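Local coordinates for 1-deoxy-D-xylulose 5-phosphate reductoisomerase (PDB 1R0K), which catalyses the NADPH-dependent rearrangement and reduction of 1-deoxy-D-xylulose 5-phosphate to 2-C-methyl-D-erythritol 4-phosphate, using a divalent metal ion, at residues B[207-211]-B[329-333]; B[349-353]-B[382-386]. One frame throughout, in Å; residues are numbered along the deposited sequence.

In the fold
Both contacts lie on the same side of the chain's centre, their own centres about 14 Å apart, and they follow one another along the sequence. Contact 1 joins helix 206-214, in the part of the chain that carries most of the predicted substrate-binding residues, to helix 321-337 of the C-terminal helical region. Contact 2 lies within that region, between helix 345-356 and the last helix, 365-385. Helices 321-337 and 345-356 are consecutive and tie the two together: Asn329 CA packs on Val350 CG2 at 3.6 Å, and Ala332 rests against Ile349. The series thus runs from near the predicted substrate site out to the end of the modelled chain.

Contact 1. Residues B[207-211]-B[329-333]; sequences KISID and NEIAV
Lys207 and Asn329 both send CG anti to the backbone N (chi1 167° and -174°), which brings the ammonium and the amide together where the axes of 207-211 and 329-333 cross at 99°. The first lies on helix 206-214, in the part of this reductoisomerase that holds most of the predicted substrate-binding residues, the second on helix 321-337 of the C-terminal helical region. Bent at chi2 and chi4, the lysine chain lays Lys207 CD against Val333 CG1 at 3.6 Å and turns back to its own helix, where Lys207 NZ forms a salt bridge of 2.5 Å with the syn lone pair of Asp211 OD2. The other oxygen takes the cross-helix bond: Asn329 ND2 reaches Asp211 OD1 at 2.8 Å, nearly straight. The acceptor lies in the amide plane, whereas the amide nitrogen sits out of the carboxylate plane. Glu330, coming across the lysine at about a right angle, completes a salt-bridge network through a long 3.9 Å pairing of Glu330 OE1 with Lys207 NZ. Asp211 thus has both oxygens engaged, which probably favours its ionised form. It also touches Asn217, a predicted substrate-binding residue. Beside the polar groups, Val333 CG1 meets Ile210 CB at 3.7 Å. Two waters finish the polar layer: one accepts from Lys207 NZ and Asn329 ND2, and the second donates to Asp211 OD1 at 2.7 Å and to Asn329 OD1.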
loop_
_atom_site.group_PDB
_atom_site.type_symbol
_atom_site.label_atom_id
_atom_site.label_comp_id
_atom_site.label_asym_id
_atom_site.label_seq_id
_atom_site.Cartn_x
_atom_site.Cartn_y
_atom_site.Cartn_z
ATOM N N LYS B 207 30.715 9.358 -1.790
ATOM C CA LYS B 207 30.448 8.079 -2.449
ATOM C C LYS B 207 28.955 7.933 -2.703
ATOM O O LYS B 207 28.526 7.595 -3.811
ATOM C CB LYS B 207 30.938 6.920 -1.574
ATOM C CG LYS B 207 30.449 5.524 -1.988
ATOM C CD LYS B 207 30.942 5.113 -3.366
ATOM C CE LYS B 207 31.031 3.595 -3.496
ATOM N NZ LYS B 207 29.753 2.874 -3.234
ATOM N N ILE B 208 28.167 8.187 -1.665
ATOM C CA ILE B 208 26.717 8.091 -1.767
ATOM C C ILE B 208 26.228 8.998 -2.894
ATOM O O ILE B 208 25.363 8.614 -3.683
ATOM C CB ILE B 208 26.038 8.516 -0.438
ATOM C CG1 ILE B 208 26.527 7.621 0.705
ATOM C CG2 ILE B 208 24.523 8.413 -0.558
ATOM C CD1 ILE B 208 25.948 7.983 2.061
ATOM N N SER B 209 26.786 10.200 -2.973
ATOM C CA SER B 209 26.390 11.140 -4.017
ATOM C C SER B 209 26.710 10.611 -5.412
ATOM O O SER B 209 25.882 10.700 -6.320
ATOM C CB SER B 209 27.084 12.486 -3.813
ATOM O OG SER B 209 26.650 13.098 -2.609
ATOM N N ILE B 210 27.907 10.057 -5.589
ATOM C CA ILE B 210 28.293 9.541 -6.898
ATOM C C ILE B 210 27.423 8.359 -7.323
ATOM O O ILE B 210 26.981 8.290 -8.473
ATOM C CB ILE B 210 29.787 9.133 -6.926
ATOM C CG1 ILE B 210 30.656 10.329 -6.526
ATOM C CG2 ILE B 210 30.174 8.655 -8.315
ATOM C CD1 ILE B 210 30.445 11.571 -7.381
ATOM N N ASP B 211 27.167 7.437 -6.395
ATOM C CA ASP B 211 26.341 6.273 -6.694
ATOM C C ASP B 211 24.935 6.698 -7.111
ATOM O O ASP B 211 24.279 6.030 -7.918
ATOM C CB ASP B 211 26.261 5.336 -5.483
ATOM C CG ASP B 211 27.546 4.559 -5.259
ATOM O OD1 ASP B 211 28.366 4.465 -6.201
ATOM O OD2 ASP B 211 27.727 4.028 -4.142
ATOM N N ASN B 329 33.174 -0.865 -7.976
ATOM C CA ASN B 329 32.559 0.457 -7.935
ATOM C C ASN B 329 33.226 1.335 -6.873
ATOM O O ASN B 329 33.416 2.534 -7.078
ATOM C CB ASN B 329 31.057 0.337 -7.655
ATOM C CG ASN B 329 30.344 1.666 -7.757
ATOM O OD1 ASN B 329 30.346 2.304 -8.818
ATOM N ND2 ASN B 329 29.733 2.098 -6.658
ATOM N N GLU B 330 33.584 0.741 -5.738
ATOM C CA GLU B 330 34.244 1.491 -4.670
ATOM C C GLU B 330 35.525 2.133 -5.198
ATOM O O GLU B 330 35.785 3.311 -4.963
ATOM C CB GLU B 330 34.590 0.567 -3.496
ATOM C CG GLU B 330 33.390 0.095 -2.693
ATOM C CD GLU B 330 32.912 1.121 -1.676
ATOM O OE1 GLU B 330 33.357 2.290 -1.729
ATOM O OE2 GLU B 330 32.078 0.754 -0.821
ATOM N N ILE B 331 36.319 1.341 -5.913
ATOM C CA ILE B 331 37.577 1.798 -6.486
ATOM C C ILE B 331 37.343 2.839 -7.571
ATOM O O ILE B 331 37.981 3.888 -7.578
ATOM C CB ILE B 331 38.365 0.610 -7.104
ATOM C CG1 ILE B 331 38.790 -0.355 -6.000
ATOM C CG2 ILE B 331 39.586 1.113 -7.862
ATOM C CD1 ILE B 331 39.798 0.241 -5.038
ATOM N N ALA B 332 36.426 2.540 -8.485
ATOM C CA ALA B 332 36.126 3.441 -9.586
ATOM C C ALA B 332 35.632 4.802 -9.101
ATOM O O ALA B 332 36.080 5.835 -9.592
ATOM C CB ALA B 332 35.096 2.805 -10.513
ATOM N N VAL B 333 34.705 4.801 -8.145
ATOM C CA VAL B 333 34.180 6.053 -7.607
ATOM C C VAL B 333 35.309 6.876 -6.978
ATOM O O VAL B 333 35.438 8.072 -7.236
ATOM C CB VAL B 333 33.072 5.780 -6.554
ATOM C CG1 VAL B 333 32.705 7.059 -5.823
ATOM C CG2 VAL B 333 31.840 5.203 -7.242
HETATM O O HOH W 1 29.710 0.133 -4.273
HETATM O O HOH W 2 28.860 4.875 -8.870
#

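Contact 2. Residues B[349-353]-B[382-386]; sequences IVEKT and LMESL
Leu382 and Ile349 carry this contact, each sending a terminal methyl from its own helix onto the other's backbone. With CG anti to the carbonyl carbon (chi1 -67°) and chi2 at 165°, Leu382 extends CD1 over the end of 349-353, at Lys352 and Thr353. There Leu382 CD1 settles against Thr353 CA at 3.5 Å and Thr353 OG1 at 3.4 Å, with the CB of Lys352 beside it. Ile349 answers from the other helix. Its CG1 branch is folded beside its own backbone N, and chi2 of -61° directs Ile349 CD1 onto Met383 CA at 3.4 Å, tighter than usual for two carbons. Ile349 CD1 also touches Met383 CB and, at 4.1 Å, Leu386 CD1. The methionine chain itself bends at chi2 and chi3 and runs off to Ala335 of helix 321-337 and the loop at Ile341.

Thr353 turns its hydroxyl back along its own helix: Thr353 OG1 donates to Ile349 O at 2.8 Å from above the carbonyl plane, while the backbone N of Thr353 reaches that oxygen from the opposite face. Two donors therefore grip one carbonyl, and the rotation of the threonine is fixed with OG1 facing the leucine methyl. A valine here lacks the hydroxyl, which would probably cost Ile349 O its side-chain donor and leave the side chain without the bond that fixes its rotation beside Leu382 CD1. Lys352 sets out toward 382-386, then bends off at chi4, so its aliphatic part merely borders the apolar pairs.

Ile349 also packs on Ala332, Thr353 on Ala328 and Met383 on Ala335, so both helices rest on 321-337: an apolar helix-helix interface of the C-terminal helical domain of DXP reductoisomerase.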
loop_
_atom_site.group_PDB
_atom_site.type_symbol
_atom_site.label_atom_id
_atom_site.label_comp_id
_atom_site.label_asym_id
_atom_site.label_seq_id
_atom_site.Cartn_x
_atom_site.Cartn_y
_atom_site.Cartn_z
ATOM N N ILE B 349 34.837 0.910 -15.781
ATOM C CA ILE B 349 35.799 0.165 -14.981
ATOM C C ILE B 349 35.080 -0.993 -14.301
ATOM O O ILE B 349 35.605 -2.107 -14.232
ATOM C CB ILE B 349 36.453 1.055 -13.893
ATOM C CG1 ILE B 349 37.313 2.146 -14.545
ATOM C CG2 ILE B 349 37.293 0.203 -12.953
ATOM C CD1 ILE B 349 38.444 1.629 -15.391
ATOM N N VAL B 350 33.875 -0.735 -13.800
ATOM C CA VAL B 350 33.120 -1.789 -13.133
ATOM C C VAL B 350 32.850 -2.919 -14.121
ATOM O O VAL B 350 33.063 -4.090 -13.806
ATOM C CB VAL B 350 31.783 -1.256 -12.559
ATOM C CG1 VAL B 350 30.940 -2.409 -12.033
ATOM C CG2 VAL B 350 32.069 -0.271 -11.427
ATOM N N GLU B 351 32.404 -2.562 -15.320
ATOM C CA GLU B 351 32.112 -3.553 -16.353
ATOM C C GLU B 351 33.347 -4.388 -16.690
ATOM O O GLU B 351 33.279 -5.620 -16.745
ATOM C CB GLU B 351 31.613 -2.862 -17.622
ATOM C CG GLU B 351 30.915 -3.801 -18.594
ATOM C CD GLU B 351 30.642 -3.158 -19.941
ATOM O OE1 GLU B 351 30.339 -1.946 -19.976
ATOM O OE2 GLU B 351 30.717 -3.868 -20.966
ATOM N N LYS B 352 34.470 -3.714 -16.931
ATOM C CA LYS B 352 35.719 -4.397 -17.265
ATOM C C LYS B 352 36.129 -5.371 -16.169
ATOM O O LYS B 352 36.530 -6.501 -16.448
ATOM C CB LYS B 352 36.845 -3.385 -17.493
ATOM C CG LYS B 352 36.740 -2.616 -18.800
ATOM C CD LYS B 352 37.894 -1.635 -18.954
ATOM C CE LYS B 352 37.821 -0.871 -20.266
ATOM N NZ LYS B 352 37.907 -1.776 -21.452
ATOM N N THR B 353 36.032 -4.928 -14.919
ATOM C CA THR B 353 36.391 -5.779 -13.792
ATOM C C THR B 353 35.485 -7.017 -13.752
ATOM O O THR B 353 35.960 -8.133 -13.555
ATOM C CB THR B 353 36.278 -5.012 -12.458
ATOM O OG1 THR B 353 37.040 -3.803 -12.545
ATOM C CG2 THR B 353 36.820 -5.854 -11.304
ATOM N N LEU B 382 42.935 -2.099 -13.736
ATOM C CA LEU B 382 42.213 -1.745 -14.955
ATOM C C LEU B 382 42.018 -0.234 -15.064
ATOM O O LEU B 382 42.129 0.343 -16.147
ATOM C CB LEU B 382 40.849 -2.440 -14.976
ATOM C CG LEU B 382 40.878 -3.965 -15.110
ATOM C CD1 LEU B 382 39.527 -4.556 -14.741
ATOM C CD2 LEU B 382 41.262 -4.338 -16.537
ATOM N N MET B 383 41.730 0.394 -13.928
ATOM C CA MET B 383 41.504 1.833 -13.858
ATOM C C MET B 383 42.729 2.623 -14.315
ATOM O O MET B 383 42.598 3.658 -14.970
ATOM C CB MET B 383 41.109 2.214 -12.423
ATOM C CG MET B 383 40.829 3.689 -12.185
ATOM S SD MET B 383 42.333 4.635 -11.832
ATOM C CE MET B 383 42.476 4.407 -10.052
ATOM N N GLU B 384 43.917 2.126 -13.983
ATOM C CA GLU B 384 45.154 2.797 -14.373
ATOM C C GLU B 384 45.547 2.484 -15.811
ATOM O O GLU B 384 46.132 3.322 -16.496
ATOM C CB GLU B 384 46.290 2.405 -13.430
ATOM C CG GLU B 384 46.183 3.037 -12.055
ATOM C CD GLU B 384 47.340 2.666 -11.154
ATOM O OE1 GLU B 384 48.503 2.851 -11.574
ATOM O OE2 GLU B 384 47.086 2.196 -10.023
ATOM N N SER B 385 45.234 1.271 -16.260
ATOM C CA SER B 385 45.540 0.861 -17.624
ATOM C C SER B 385 44.763 1.738 -18.593
ATOM O O SER B 385 45.206 1.995 -19.713
ATOM C CB SER B 385 45.148 -0.600 -17.842
ATOM O OG SER B 385 45.308 -0.963 -19.202
ATOM N N LEU B 386 43.591 2.179 -18.145
ATOM C CA LEU B 386 42.709 3.034 -18.931
ATOM C C LEU B 386 43.236 4.465 -18.968
ATOM O O LEU B 386 42.802 5.266 -18.109
ATOM C CB LEU B 386 41.294 3.009 -18.341
ATOM C CG LEU B 386 40.244 3.964 -18.916
ATOM C CD1 LEU B 386 38.957 3.203 -19.172
ATOM C CD2 LEU B 386 39.999 5.115 -17.947
#